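Local coordinates for protein Abbfa_003403 (Acinetobacter baumannii, PDB 4ZXH) that probably assembles part of a peptide product as a four-domain nonribosomal peptide synthetase module, with condensation, adenylation, carrier and thioesterase domains, at residues E979-T984 / K1020-E1025; F986-S991 / E1057-T1062; V992-I997 / Y1080-R1085; G1134-G1139 / S1299-E1304. One frame throughout, in Å; residues are numbered along the deposited sequence.

Interaction 1 (E979-T984 / K1020-E1025); sequences EIELCT and KAFGTE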
loop_
_atom_site.group_PDB
_atom_site.type_symbol
_atom_site.label_atom_id
_atom_site.label_comp_id
_atom_site.label_asym_id
_atom_site.label_seq_id
_atom_site.Cartn_x
_atom_site.Cartn_y
_atom_site.Cartn_z
ATOM N N GLU A 979 -0.234 -4.975 -27.340
ATOM C CA GLU A 979 -0.708 -3.685 -26.871
ATOM C C GLU A 979 -1.788 -3.126 -27.820
ATOM O O GLU A 979 -2.701 -2.436 -27.365
ATOM C CB GLU A 979 0.460 -2.710 -26.706
ATOM C CG GLU A 979 1.494 -3.181 -25.684
ATOM C CD GLU A 979 2.675 -2.245 -25.562
ATOM O OE1 GLU A 979 2.810 -1.324 -26.399
ATOM O OE2 GLU A 979 3.476 -2.434 -24.626
ATOM N N ILE A 980 -1.718 -3.444 -29.116
ATOM C CA ILE A 980 -2.783 -3.039 -30.040
ATOM C C ILE A 980 -4.136 -3.649 -29.643
ATOM O O ILE A 980 -5.141 -2.939 -29.579
ATOM C CB ILE A 980 -2.444 -3.407 -31.499
ATOM C CG1 ILE A 980 -1.277 -2.537 -31.973
ATOM C CG2 ILE A 980 -3.641 -3.193 -32.394
ATOM C CD1 ILE A 980 -0.796 -2.841 -33.386
ATOM N N GLU A 981 -4.153 -4.944 -29.325
ATOM C CA GLU A 981 -5.386 -5.611 -28.916
ATOM C C GLU A 981 -5.940 -5.085 -27.578
ATOM O O GLU A 981 -7.149 -4.943 -27.414
ATOM C CB GLU A 981 -5.170 -7.120 -28.822
ATOM C CG GLU A 981 -6.406 -7.880 -28.375
ATOM C CD GLU A 981 -7.155 -8.562 -29.515
ATOM O OE1 GLU A 981 -6.492 -9.094 -30.438
ATOM O OE2 GLU A 981 -8.412 -8.559 -29.482
ATOM N N LEU A 982 -5.071 -4.793 -26.619
ATOM C CA LEU A 982 -5.543 -4.255 -25.344
ATOM C C LEU A 982 -6.064 -2.825 -25.499
ATOM O O LEU A 982 -7.064 -2.464 -24.889
ATOM C CB LEU A 982 -4.440 -4.297 -24.288
ATOM C CG LEU A 982 -3.961 -5.704 -23.914
ATOM C CD1 LEU A 982 -2.692 -5.662 -23.032
ATOM C CD2 LEU A 982 -5.100 -6.479 -23.244
ATOM N N CYS A 983 -5.401 -2.010 -26.314
ATOM C CA CYS A 983 -5.857 -0.638 -26.489
ATOM C C CYS A 983 -7.228 -0.620 -27.115
ATOM O O CYS A 983 -8.146 -0.008 -26.574
ATOM C CB CYS A 983 -4.893 0.181 -27.344
ATOM S SG CYS A 983 -3.490 0.805 -26.442
ATOM N N THR A 984 -7.373 -1.297 -28.248
ATOM C CA THR A 984 -8.688 -1.433 -28.864
ATOM C C THR A 984 -9.740 -1.961 -27.876
ATOM O O THR A 984 -10.876 -1.509 -27.870
ATOM C CB THR A 984 -8.618 -2.343 -30.067
ATOM O OG1 THR A 984 -7.818 -1.700 -31.053
ATOM C CG2 THR A 984 -9.972 -2.527 -30.645
ATOM N N LYS A 1020 -11.160 -14.862 -24.100
ATOM C CA LYS A 1020 -11.468 -15.321 -25.458
ATOM C C LYS A 1020 -10.414 -14.868 -26.487
ATOM O O LYS A 1020 -9.987 -15.648 -27.341
ATOM C CB LYS A 1020 -12.848 -14.833 -25.904
ATOM C CG LYS A 1020 -13.980 -15.791 -25.601
ATOM C CD LYS A 1020 -15.276 -15.352 -26.282
ATOM N N ALA A 1021 -9.991 -13.611 -26.393
ATOM C CA ALA A 1021 -9.134 -13.011 -27.406
ATOM C C ALA A 1021 -7.733 -13.617 -27.426
ATOM O O ALA A 1021 -7.053 -13.595 -28.456
ATOM C CB ALA A 1021 -9.048 -11.476 -27.195
ATOM N N PHE A 1022 -7.297 -14.150 -26.289
ATOM C CA PHE A 1022 -5.905 -14.568 -26.137
ATOM C C PHE A 1022 -5.762 -16.071 -25.913
ATOM O O PHE A 1022 -4.679 -16.630 -26.117
ATOM C CB PHE A 1022 -5.233 -13.787 -24.989
ATOM C CG PHE A 1022 -4.855 -12.372 -25.359
ATOM C CD1 PHE A 1022 -4.041 -12.119 -26.452
ATOM C CD2 PHE A 1022 -5.301 -11.301 -24.619
ATOM C CE1 PHE A 1022 -3.701 -10.829 -26.804
ATOM C CE2 PHE A 1022 -4.961 -10.011 -24.968
ATOM C CZ PHE A 1022 -4.164 -9.776 -26.063
ATOM N N GLY A 1023 -6.848 -16.724 -25.500
ATOM C CA GLY A 1023 -6.846 -18.168 -25.310
ATOM C C GLY A 1023 -6.369 -18.651 -23.945
ATOM O O GLY A 1023 -6.206 -19.860 -23.731
ATOM N N THR A 1024 -6.151 -17.712 -23.023
ATOM C CA THR A 1024 -5.708 -18.040 -21.665
ATOM C C THR A 1024 -6.639 -17.531 -20.577
ATOM O O THR A 1024 -7.531 -16.720 -20.827
ATOM C CB THR A 1024 -4.309 -17.475 -21.371
ATOM O OG1 THR A 1024 -4.281 -16.072 -21.679
ATOM C CG2 THR A 1024 -3.262 -18.213 -22.187
ATOM N N GLU A 1025 -6.407 -18.019 -19.362
ATOM C CA GLU A 1025 -7.164 -17.587 -18.202
ATOM C C GLU A 1025 -6.478 -16.375 -17.558
ATOM O O GLU A 1025 -5.299 -16.429 -17.200
ATOM C CB GLU A 1025 -7.319 -18.740 -17.200
#
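E981 and L982 meet A1021 and F1022 across a small contact between two helices of the carrier domain. The nearest CA atoms, of E981 and A1021, are 8.4 Å apart, and the contact is made by side chains. F1022 does most of the reaching. It leaves its backbone at an angle to the other helix, but CG sits beside the backbone N, opposite the carbonyl carbon, and the end of the ring comes nearer to the neighbour.

L982 touches the rim of that ring. Its CD2 lies 3.9 Å from CE2 of F1022, close to the ring plane, and the two side chains cross at about a right angle. This is an apolar contact between buried side chains.

E981 contributes its aliphatic part first. CG lies 3.7 Å from CZ of F1022, in an oblique position. The two side chains run past each other in opposite directions. CG of E981 stands anti to the backbone N (chi1 179°), and the chain then bends at chi2 (101°). That bend turns the carboxylate toward A1021, where OE2 comes 3.8 Å from the methyl CB. The carboxylate plane stands 69° from the F1022 ring, so the two flat groups do not stack. Beyond F1022 the helix ends, and G1023 leaves it with positive phi.

The contact joins helix 977-990 to the end of helix 1008-1022 in the helical bundle of the carrier domain. Helix 1037-1046 packs alongside through V1037 and L1040 on L982 and I1044 on F1022. Helix 1081-1086 meets helix 977-990 through M1081, which touches I980, C983 and T984.

Interaction 2 (F986-S991 / E1057-T1062); sequences FEQILS and ELRRGT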
loop_
_atom_site.group_PDB
_atom_site.type_symbol
_atom_site.label_atom_id
_atom_site.label_comp_id
_atom_site.label_asym_id
_atom_site.label_seq_id
_atom_site.Cartn_x
_atom_site.Cartn_y
_atom_site.Cartn_z
ATOM N N PHE A 986 -9.671 -1.738 -24.421
ATOM C CA PHE A 986 -9.944 -0.624 -23.507
ATOM C C PHE A 986 -10.846 0.430 -24.133
ATOM O O PHE A 986 -11.807 0.866 -23.482
ATOM C CB PHE A 986 -8.667 0.055 -23.053
ATOM C CG PHE A 986 -7.997 -0.617 -21.897
ATOM C CD1 PHE A 986 -7.973 -2.011 -21.804
ATOM C CD2 PHE A 986 -7.351 0.147 -20.921
ATOM C CE1 PHE A 986 -7.322 -2.644 -20.741
ATOM C CE2 PHE A 986 -6.703 -0.469 -19.861
ATOM C CZ PHE A 986 -6.676 -1.868 -19.768
ATOM N N GLU A 987 -10.549 0.838 -25.373
ATOM C CA GLU A 987 -11.281 1.925 -26.050
ATOM C C GLU A 987 -12.748 1.570 -26.173
ATOM O O GLU A 987 -13.663 2.354 -25.844
ATOM C CB GLU A 987 -10.727 2.194 -27.453
ATOM C CG GLU A 987 -9.454 3.048 -27.469
ATOM C CD GLU A 987 -8.823 3.161 -28.866
ATOM O OE1 GLU A 987 -9.388 2.655 -29.875
ATOM O OE2 GLU A 987 -7.736 3.775 -28.947
ATOM N N GLN A 988 -12.950 0.332 -26.620
ATOM C CA GLN A 988 -14.252 -0.129 -27.074
ATOM C C GLN A 988 -15.195 -0.314 -25.839
ATOM O O GLN A 988 -16.356 0.117 -25.825
ATOM C CB GLN A 988 -14.178 -1.443 -27.804
ATOM C CG GLN A 988 -13.982 -1.316 -29.166
ATOM C CD GLN A 988 -15.047 -1.976 -29.978
ATOM O OE1 GLN A 988 -15.821 -2.883 -29.568
ATOM N NE2 GLN A 988 -14.971 -1.669 -31.205
ATOM N N ILE A 989 -14.633 -0.862 -24.761
ATOM C CA ILE A 989 -15.359 -1.199 -23.517
ATOM C C ILE A 989 -15.622 0.037 -22.588
ATOM O O ILE A 989 -16.630 0.117 -21.879
ATOM C CB ILE A 989 -14.557 -2.298 -22.748
ATOM C CG1 ILE A 989 -15.376 -2.967 -21.668
ATOM C CG2 ILE A 989 -13.363 -1.712 -22.076
ATOM C CD1 ILE A 989 -16.474 -3.768 -22.230
ATOM N N LEU A 990 -14.743 1.031 -22.669
ATOM C CA LEU A 990 -14.827 2.254 -21.862
ATOM C C LEU A 990 -15.436 3.443 -22.601
ATOM O O LEU A 990 -15.674 4.478 -21.991
ATOM C CB LEU A 990 -13.441 2.691 -21.387
ATOM C CG LEU A 990 -12.635 1.766 -20.498
ATOM C CD1 LEU A 990 -11.227 2.307 -20.391
ATOM C CD2 LEU A 990 -13.272 1.719 -19.147
ATOM N N SER A 991 -15.641 3.305 -23.910
ATOM C CA SER A 991 -16.054 4.423 -24.765
ATOM C C SER A 991 -15.130 5.629 -24.629
ATOM O O SER A 991 -15.576 6.757 -24.434
ATOM C CB SER A 991 -17.484 4.838 -24.461
ATOM O OG SER A 991 -18.312 3.697 -24.417
ATOM N N GLU A 1057 -11.094 -7.021 -34.043
ATOM C CA GLU A 1057 -12.289 -6.238 -34.347
ATOM C C GLU A 1057 -12.158 -4.838 -33.746
ATOM O O GLU A 1057 -12.259 -4.676 -32.538
ATOM C CB GLU A 1057 -13.554 -6.939 -33.848
ATOM C CG GLU A 1057 -14.861 -6.235 -34.248
ATOM C CD GLU A 1057 -16.096 -7.152 -34.204
ATOM O OE1 GLU A 1057 -16.063 -8.268 -34.773
ATOM O OE2 GLU A 1057 -17.094 -6.766 -33.559
ATOM N N LEU A 1058 -11.908 -3.843 -34.602
ATOM C CA LEU A 1058 -11.716 -2.456 -34.169
ATOM C C LEU A 1058 -13.035 -1.772 -33.797
ATOM O O LEU A 1058 -13.056 -0.836 -33.019
ATOM C CB LEU A 1058 -11.018 -1.656 -35.264
ATOM C CG LEU A 1058 -9.592 -2.134 -35.540
ATOM C CD1 LEU A 1058 -8.950 -1.412 -36.710
ATOM C CD2 LEU A 1058 -8.764 -1.939 -34.313
ATOM N N ARG A 1059 -14.139 -2.229 -34.375
ATOM C CA ARG A 1059 -15.435 -1.649 -34.060
ATOM C C ARG A 1059 -16.567 -2.636 -34.347
ATOM O O ARG A 1059 -16.640 -3.174 -35.436
ATOM C CB ARG A 1059 -15.636 -0.338 -34.820
ATOM C CG ARG A 1059 -16.989 0.314 -34.604
ATOM C CD ARG A 1059 -17.238 0.613 -33.137
ATOM N NE ARG A 1059 -18.597 1.113 -32.914
ATOM C CZ ARG A 1059 -19.135 1.338 -31.717
ATOM N NH1 ARG A 1059 -18.432 1.119 -30.611
ATOM N NH2 ARG A 1059 -20.378 1.788 -31.630
ATOM N N ARG A 1060 -17.428 -2.892 -33.358
ATOM C CA ARG A 1060 -18.684 -3.605 -33.606
ATOM C C ARG A 1060 -19.770 -2.583 -33.886
ATOM O O ARG A 1060 -20.144 -1.794 -33.011
ATOM C CB ARG A 1060 -19.085 -4.490 -32.421
ATOM C CG ARG A 1060 -20.419 -5.230 -32.596
ATOM C CD ARG A 1060 -20.616 -6.272 -31.486
ATOM N NE ARG A 1060 -19.490 -7.210 -31.409
ATOM C CZ ARG A 1060 -19.436 -8.398 -32.020
ATOM N NH1 ARG A 1060 -20.458 -8.833 -32.751
ATOM N NH2 ARG A 1060 -18.357 -9.163 -31.885
ATOM N N GLY A 1061 -20.265 -2.584 -35.119
ATOM C CA GLY A 1061 -21.307 -1.657 -35.523
ATOM C C GLY A 1061 -22.646 -2.350 -35.586
ATOM O O GLY A 1061 -22.791 -3.475 -35.104
ATOM N N THR A 1062 -23.625 -1.682 -36.189
ATOM C CA THR A 1062 -25.002 -2.180 -36.225
ATOM C C THR A 1062 -25.435 -2.448 -37.651
ATOM O O THR A 1062 -26.537 -2.927 -37.888
ATOM C CB THR A 1062 -25.999 -1.177 -35.597
ATOM O OG1 THR A 1062 -25.826 0.110 -36.210
ATOM C CG2 THR A 1062 -25.782 -1.043 -34.091
#
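A classic beta bulge at L1058 and R1059, both facing L1093, gives Q988 its landing place. The chain turns a corner at L1058, just after strand 1055-1057. Q988 makes the whole contact from the helix side. Its CA is 7.2 Å from CA of R1059, and its side chain points at the bulge.

The chain of Q988 bends at chi2 (-123°), which brings the amide against the backbone of the bulge. NE2 is placed to donate to O of L1058, at 2.8 Å. NE2 is also modelled too close to CA of R1059, so the bond is doubtful in detail.

R1059 adds a looser touch through its side chain, under the same caution. NE2 of Q988 lies oblique to the R1059 guanidinium. The polar end of R1059 is engaged away from Q988, where NE donates to O of P1089. E1057 likewise turns to R1094 in a salt bridge. R1060 is exposed and poorly ordered.

The contact lies at the surface, near the end of helix 977-990 in the carrier domain. Across from it, strand 1055-1057 is an outermost strand of the thioesterase sheet, paired antiparallel with strand 1093-1096.

Interaction 3 (V992-I997 / Y1080-R1085); sequences VKRVGI and YMELSR
R1085 fills the tight part of this contact, with R994 and K993 lying against it. CG of R994 sits over the centre of the R1085 guanidinium, 3.6 Å above its plane. O of M1081 lies over the opposite face, nearer the rim. The R994 and R1085 side chains cross at about a right angle. NE of R1085 also makes a weak bond to O of K993 at 3.0 Å.

E1082 joins the two arginines in a salt-bridge network. R994 grips it side-on, with NE 3.0 Å from OE1 and NH2 3.0 Å from OE2. Both oxygens lie close to the R994 guanidinium plane. NH1 of R1085 reaches the same OE1 at 2.9 Å, from above the carboxylate plane. E987 and H1086 extend the network, through NH2 of R1085 and OE2 of E1082. It ties the loop after carrier helix 977-990 to thioesterase helix 1081-1086, across the boundary of two domains.

The outer side faces solvent. There the exposed K993 side chain folds back at chi2 and chi3 (-60° and -70°). It holds on by its ammonium end, in a single bond from NZ to O of R1085 at 2.8 Å, whereas the buried R1085 side chain has several partners. R994 is exposed too, and both it and K993 touch a crystal neighbour.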
loop_
_atom_site.group_PDB
_atom_site.type_symbol
_atom_site.label_atom_id
_atom_site.label_comp_id
_atom_site.label_asym_id
_atom_site.label_seq_id
_atom_site.Cartn_x
_atom_site.Cartn_y
_atom_site.Cartn_z
ATOM N N VAL A 992 -13.836 5.369 -24.724
ATOM C CA VAL A 992 -12.829 6.411 -24.726
ATOM C C VAL A 992 -12.197 6.368 -26.106
ATOM O O VAL A 992 -11.816 5.295 -26.546
ATOM C CB VAL A 992 -11.783 6.186 -23.627
ATOM C CG1 VAL A 992 -10.768 7.305 -23.597
ATOM C CG2 VAL A 992 -12.475 6.074 -22.298
ATOM N N LYS A 993 -12.108 7.514 -26.787
ATOM C CA LYS A 993 -11.722 7.523 -28.195
ATOM C C LYS A 993 -10.325 6.986 -28.390
ATOM O O LYS A 993 -10.140 6.113 -29.224
ATOM C CB LYS A 993 -11.819 8.924 -28.805
ATOM C CG LYS A 993 -13.243 9.491 -28.876
ATOM C CD LYS A 993 -14.153 8.619 -29.727
ATOM C CE LYS A 993 -13.792 8.694 -31.202
ATOM N NZ LYS A 993 -14.629 7.766 -31.997
ATOM N N ARG A 994 -9.356 7.478 -27.618
ATOM C CA ARG A 994 -7.943 7.134 -27.850
ATOM C C ARG A 994 -7.174 6.838 -26.564
ATOM O O ARG A 994 -7.017 7.699 -25.706
ATOM C CB ARG A 994 -7.258 8.258 -28.607
ATOM C CG ARG A 994 -5.825 7.974 -29.009
ATOM C CD ARG A 994 -5.121 9.245 -29.426
ATOM N NE ARG A 994 -5.570 9.766 -30.705
ATOM C CZ ARG A 994 -5.804 11.056 -30.943
ATOM N NH1 ARG A 994 -5.674 11.923 -29.961
ATOM N NH2 ARG A 994 -6.184 11.479 -32.148
ATOM N N VAL A 995 -6.702 5.606 -26.433
ATOM C CA VAL A 995 -6.131 5.132 -25.178
ATOM C C VAL A 995 -4.650 4.857 -25.323
ATOM O O VAL A 995 -4.225 4.132 -26.220
ATOM C CB VAL A 995 -6.838 3.850 -24.682
ATOM C CG1 VAL A 995 -6.020 3.140 -23.628
ATOM C CG2 VAL A 995 -8.229 4.177 -24.137
ATOM N N GLY A 996 -3.866 5.451 -24.434
ATOM C CA GLY A 996 -2.437 5.255 -24.448
ATOM C C GLY A 996 -2.074 4.142 -23.502
ATOM O O GLY A 996 -2.814 3.858 -22.574
ATOM N N ILE A 997 -0.913 3.534 -23.708
ATOM C CA ILE A 997 -0.537 2.363 -22.935
ATOM C C ILE A 997 -0.269 2.653 -21.449
ATOM O O ILE A 997 -0.071 1.724 -20.675
ATOM C CB ILE A 997 0.692 1.682 -23.552
ATOM C CG1 ILE A 997 1.934 2.560 -23.406
ATOM C CG2 ILE A 997 0.428 1.336 -25.025
ATOM C CD1 ILE A 997 3.186 1.904 -23.928
ATOM N N TYR A 1080 -4.480 1.363 -38.675
ATOM C CA TYR A 1080 -5.945 1.490 -38.836
ATOM C C TYR A 1080 -6.626 1.972 -37.561
ATOM O O TYR A 1080 -7.795 2.332 -37.596
ATOM C CB TYR A 1080 -6.586 0.153 -39.279
ATOM C CG TYR A 1080 -6.002 -0.341 -40.563
ATOM C CD1 TYR A 1080 -6.090 0.429 -41.717
ATOM C CD2 TYR A 1080 -5.309 -1.545 -40.628
ATOM C CE1 TYR A 1080 -5.524 0.025 -42.895
ATOM C CE2 TYR A 1080 -4.741 -1.968 -41.823
ATOM C CZ TYR A 1080 -4.849 -1.167 -42.948
ATOM O OH TYR A 1080 -4.285 -1.548 -44.140
ATOM N N MET A 1081 -5.917 1.968 -36.428
ATOM C CA MET A 1081 -6.533 2.427 -35.190
ATOM C C MET A 1081 -7.019 3.870 -35.312
ATOM O O MET A 1081 -8.193 4.144 -35.104
ATOM C CB MET A 1081 -5.585 2.304 -34.010
ATOM C CG MET A 1081 -5.046 0.916 -33.810
ATOM S SD MET A 1081 -4.008 0.793 -32.319
ATOM C CE MET A 1081 -5.332 0.535 -31.127
ATOM N N GLU A 1082 -6.140 4.787 -35.677
ATOM C CA GLU A 1082 -6.550 6.184 -35.710
ATOM C C GLU A 1082 -7.669 6.370 -36.745
ATOM O O GLU A 1082 -8.649 7.070 -36.470
ATOM C CB GLU A 1082 -5.359 7.106 -35.990
ATOM C CG GLU A 1082 -5.691 8.589 -35.990
ATOM C CD GLU A 1082 -6.208 9.140 -34.622
ATOM O OE1 GLU A 1082 -5.752 8.713 -33.534
ATOM O OE2 GLU A 1082 -7.095 10.015 -34.639
ATOM N N LEU A 1083 -7.553 5.712 -37.900
ATOM C CA LEU A 1083 -8.608 5.758 -38.917
ATOM C C LEU A 1083 -9.962 5.313 -38.365
ATOM O O LEU A 1083 -10.994 5.928 -38.654
ATOM C CB LEU A 1083 -8.249 4.888 -40.116
ATOM C CG LEU A 1083 -9.353 4.683 -41.158
ATOM C CD1 LEU A 1083 -9.596 5.937 -42.004
ATOM C CD2 LEU A 1083 -9.042 3.475 -42.025
ATOM N N SER A 1084 -9.950 4.253 -37.557
ATOM C CA SER A 1084 -11.173 3.685 -37.017
ATOM C C SER A 1084 -11.880 4.678 -36.078
ATOM O O SER A 1084 -13.104 4.635 -35.937
ATOM C CB SER A 1084 -10.873 2.385 -36.284
ATOM O OG SER A 1084 -10.618 2.627 -34.906
ATOM N N ARG A 1085 -11.118 5.578 -35.454
ATOM C CA ARG A 1085 -11.695 6.503 -34.482
ATOM C C ARG A 1085 -12.577 7.540 -35.166
ATOM O O ARG A 1085 -13.415 8.149 -34.532
ATOM C CB ARG A 1085 -10.594 7.184 -33.654
ATOM C CG ARG A 1085 -9.715 6.179 -32.890
ATOM C CD ARG A 1085 -8.706 6.803 -31.960
ATOM N NE ARG A 1085 -7.957 5.762 -31.241
ATOM C CZ ARG A 1085 -6.675 5.438 -31.461
ATOM N NH1 ARG A 1085 -5.962 6.067 -32.384
ATOM N NH2 ARG A 1085 -6.098 4.475 -30.758
#

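Interaction 4 (G1134-G1139 / S1299-E1304); sequences GGWCFG and SIMYAE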
loop_
_atom_site.group_PDB
_atom_site.type_symbol
_atom_site.label_atom_id
_atom_site.label_comp_id
_atom_site.label_asym_id
_atom_site.label_seq_id
_atom_site.Cartn_x
_atom_site.Cartn_y
_atom_site.Cartn_z
ATOM N N GLY A 1134 -10.417 -3.278 -47.985
ATOM C CA GLY A 1134 -9.548 -2.141 -48.104
ATOM C C GLY A 1134 -8.248 -2.304 -47.371
ATOM O O GLY A 1134 -8.076 -3.261 -46.612
ATOM N N GLY A 1135 -7.346 -1.350 -47.587
ATOM C CA GLY A 1135 -6.009 -1.427 -47.042
ATOM C C GLY A 1135 -5.204 -0.171 -47.338
ATOM O O GLY A 1135 -5.453 0.569 -48.315
ATOM N N TRP A 1136 -4.241 0.085 -46.461
ATOM C CA TRP A 1136 -3.334 1.185 -46.668
ATOM C C TRP A 1136 -2.102 0.585 -47.311
ATOM O O TRP A 1136 -1.692 -0.510 -46.939
ATOM C CB TRP A 1136 -3.003 1.903 -45.348
ATOM C CG TRP A 1136 -1.789 2.744 -45.491
ATOM C CD1 TRP A 1136 -1.688 3.930 -46.162
ATOM C CD2 TRP A 1136 -0.483 2.453 -44.992
ATOM N NE1 TRP A 1136 -0.398 4.409 -46.094
ATOM C CE2 TRP A 1136 0.366 3.514 -45.387
ATOM C CE3 TRP A 1136 0.060 1.401 -44.243
ATOM C CZ2 TRP A 1136 1.725 3.549 -45.068
ATOM C CZ3 TRP A 1136 1.424 1.438 -43.919
ATOM C CH2 TRP A 1136 2.234 2.499 -44.340
ATOM N N CYS A 1137 -1.521 1.269 -48.287
ATOM C CA CYS A 1137 -0.308 0.756 -48.933
ATOM C C CYS A 1137 -0.529 -0.682 -49.461
ATOM O O CYS A 1137 -1.510 -0.963 -50.160
ATOM C CB CYS A 1137 0.869 0.812 -47.944
ATOM S SG CYS A 1137 2.534 0.527 -48.629
ATOM N N PHE A 1138 0.365 -1.587 -49.091
ATOM C CA PHE A 1138 0.327 -2.984 -49.531
ATOM C C PHE A 1138 -0.993 -3.695 -49.169
ATOM O O PHE A 1138 -1.446 -4.597 -49.882
ATOM C CB PHE A 1138 1.528 -3.700 -48.931
ATOM C CG PHE A 1138 1.668 -5.129 -49.330
ATOM C CD1 PHE A 1138 2.023 -5.472 -50.618
ATOM C CD2 PHE A 1138 1.504 -6.139 -48.388
ATOM C CE1 PHE A 1138 2.171 -6.802 -50.977
ATOM C CE2 PHE A 1138 1.659 -7.467 -48.735
ATOM C CZ PHE A 1138 1.993 -7.798 -50.031
ATOM N N GLY A 1139 -1.623 -3.269 -48.075
ATOM C CA GLY A 1139 -2.955 -3.756 -47.740
ATOM C C GLY A 1139 -3.937 -3.658 -48.909
ATOM O O GLY A 1139 -4.673 -4.607 -49.188
ATOM N N SER A 1299 1.899 9.859 -43.523
ATOM C CA SER A 1299 1.153 10.808 -42.709
ATOM C C SER A 1299 -0.321 10.895 -43.075
ATOM O O SER A 1299 -1.112 11.456 -42.324
ATOM C CB SER A 1299 1.783 12.199 -42.809
ATOM O OG SER A 1299 1.769 12.687 -44.145
ATOM N N ILE A 1300 -0.690 10.338 -44.223
ATOM C CA ILE A 1300 -2.095 10.267 -44.626
ATOM C C ILE A 1300 -2.915 9.544 -43.542
ATOM O O ILE A 1300 -4.106 9.837 -43.355
ATOM C CB ILE A 1300 -2.240 9.559 -46.021
ATOM C CG1 ILE A 1300 -3.684 9.550 -46.528
ATOM C CG2 ILE A 1300 -1.715 8.144 -45.964
ATOM C CD1 ILE A 1300 -4.193 10.867 -46.965
ATOM N N MET A 1301 -2.258 8.654 -42.792
ATOM C CA MET A 1301 -2.909 7.877 -41.735
ATOM C C MET A 1301 -2.743 8.460 -40.316
ATOM O O MET A 1301 -3.179 7.837 -39.339
ATOM C CB MET A 1301 -2.389 6.432 -41.770
ATOM C CG MET A 1301 -2.579 5.740 -43.139
ATOM S SD MET A 1301 -4.244 5.140 -43.566
ATOM C CE MET A 1301 -5.002 6.650 -44.122
ATOM N N TYR A 1302 -2.094 9.622 -40.190
ATOM C CA TYR A 1302 -1.985 10.300 -38.883
ATOM C C TYR A 1302 -3.236 11.095 -38.615
ATOM O O TYR A 1302 -3.848 11.632 -39.542
ATOM C CB TYR A 1302 -0.813 11.293 -38.803
ATOM C CG TYR A 1302 0.556 10.766 -39.084
ATOM C CD1 TYR A 1302 0.821 9.394 -39.112
ATOM C CD2 TYR A 1302 1.593 11.642 -39.345
ATOM C CE1 TYR A 1302 2.098 8.926 -39.390
ATOM C CE2 TYR A 1302 2.872 11.181 -39.620
ATOM C CZ TYR A 1302 3.118 9.832 -39.651
ATOM O OH TYR A 1302 4.391 9.392 -39.939
ATOM N N ALA A 1303 -3.551 11.244 -37.333
ATOM C CA ALA A 1303 -4.739 11.951 -36.871
ATOM C C ALA A 1303 -5.103 13.202 -37.687
ATOM O O ALA A 1303 -6.249 13.336 -38.113
ATOM C CB ALA A 1303 -4.562 12.310 -35.414
ATOM N N GLU A 1304 -4.150 14.105 -37.923
ATOM C CA GLU A 1304 -4.468 15.349 -38.635
ATOM C C GLU A 1304 -5.057 15.071 -40.024
ATOM O O GLU A 1304 -6.060 15.664 -40.415
ATOM C CB GLU A 1304 -3.225 16.227 -38.746
ATOM C CG GLU A 1304 -3.411 17.477 -39.601
ATOM C CD GLU A 1304 -2.241 18.476 -39.517
ATOM O OE1 GLU A 1304 -1.185 18.131 -38.933
ATOM O OE2 GLU A 1304 -2.390 19.615 -40.032
#
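Strand 1131-1136 ends at W1136 and turns sharply through C1137, which has positive phi (54°), while the facing chain forms a short 3-10 turn over 1299-1301; CA of W1136 and CA of M1301 are 8.3 Å apart. CG of M1301 lies over one face of the indole, on its five-membered ring. It is 3.8 Å from the centroid of that ring of W1136, 19° off the normal, a CH-pi contact. The M1301 chain bends at chi2 (-77°), which brings the sulfur back toward the indole. SD is 4.4 Å from the same W1136 centroid, in an oblique Met-aromatic contact.

CB of C1137 lies over the centre of the opposite face of the W1136 ring. I1300 adds CG2, 4.0 Å from NE1 of W1136 and oblique to the ring. NE1 donates to O of H1297, which helps fix the rotation of the indole. I1163 of strand 1157-1163 touches W1136, I1300 and M1301 and closes the contact from the sheet.

The turn from strand 1131-1136 into helix 1138-1152, with G1135, C1137 and G1139, fits the nucleophile elbow of alpha/beta-hydrolase thioesterases. C1137 probably forms a catalytic triad with H1297 and D1164.

Interactions 1 and 2 share helix 977-990: its first half faces helix 1008-1022 and its end faces the 1057-1062 corner. Interaction 1 stays within the carrier domain and is partly buried and mostly apolar. Interactions 2 and 3 join carrier to thioesterase and are mainly polar. Interaction 2 is a surface contact, and interaction 3 is partly buried and rich in charge. E987 links these two through its salt bridge to R1085. Interaction 4 is the buried one, within the thioesterase, and rests on aromatic and sulfur packing. Y1080 connects it to interaction 3, since its OH probably hydrogen-bonds N of W1136.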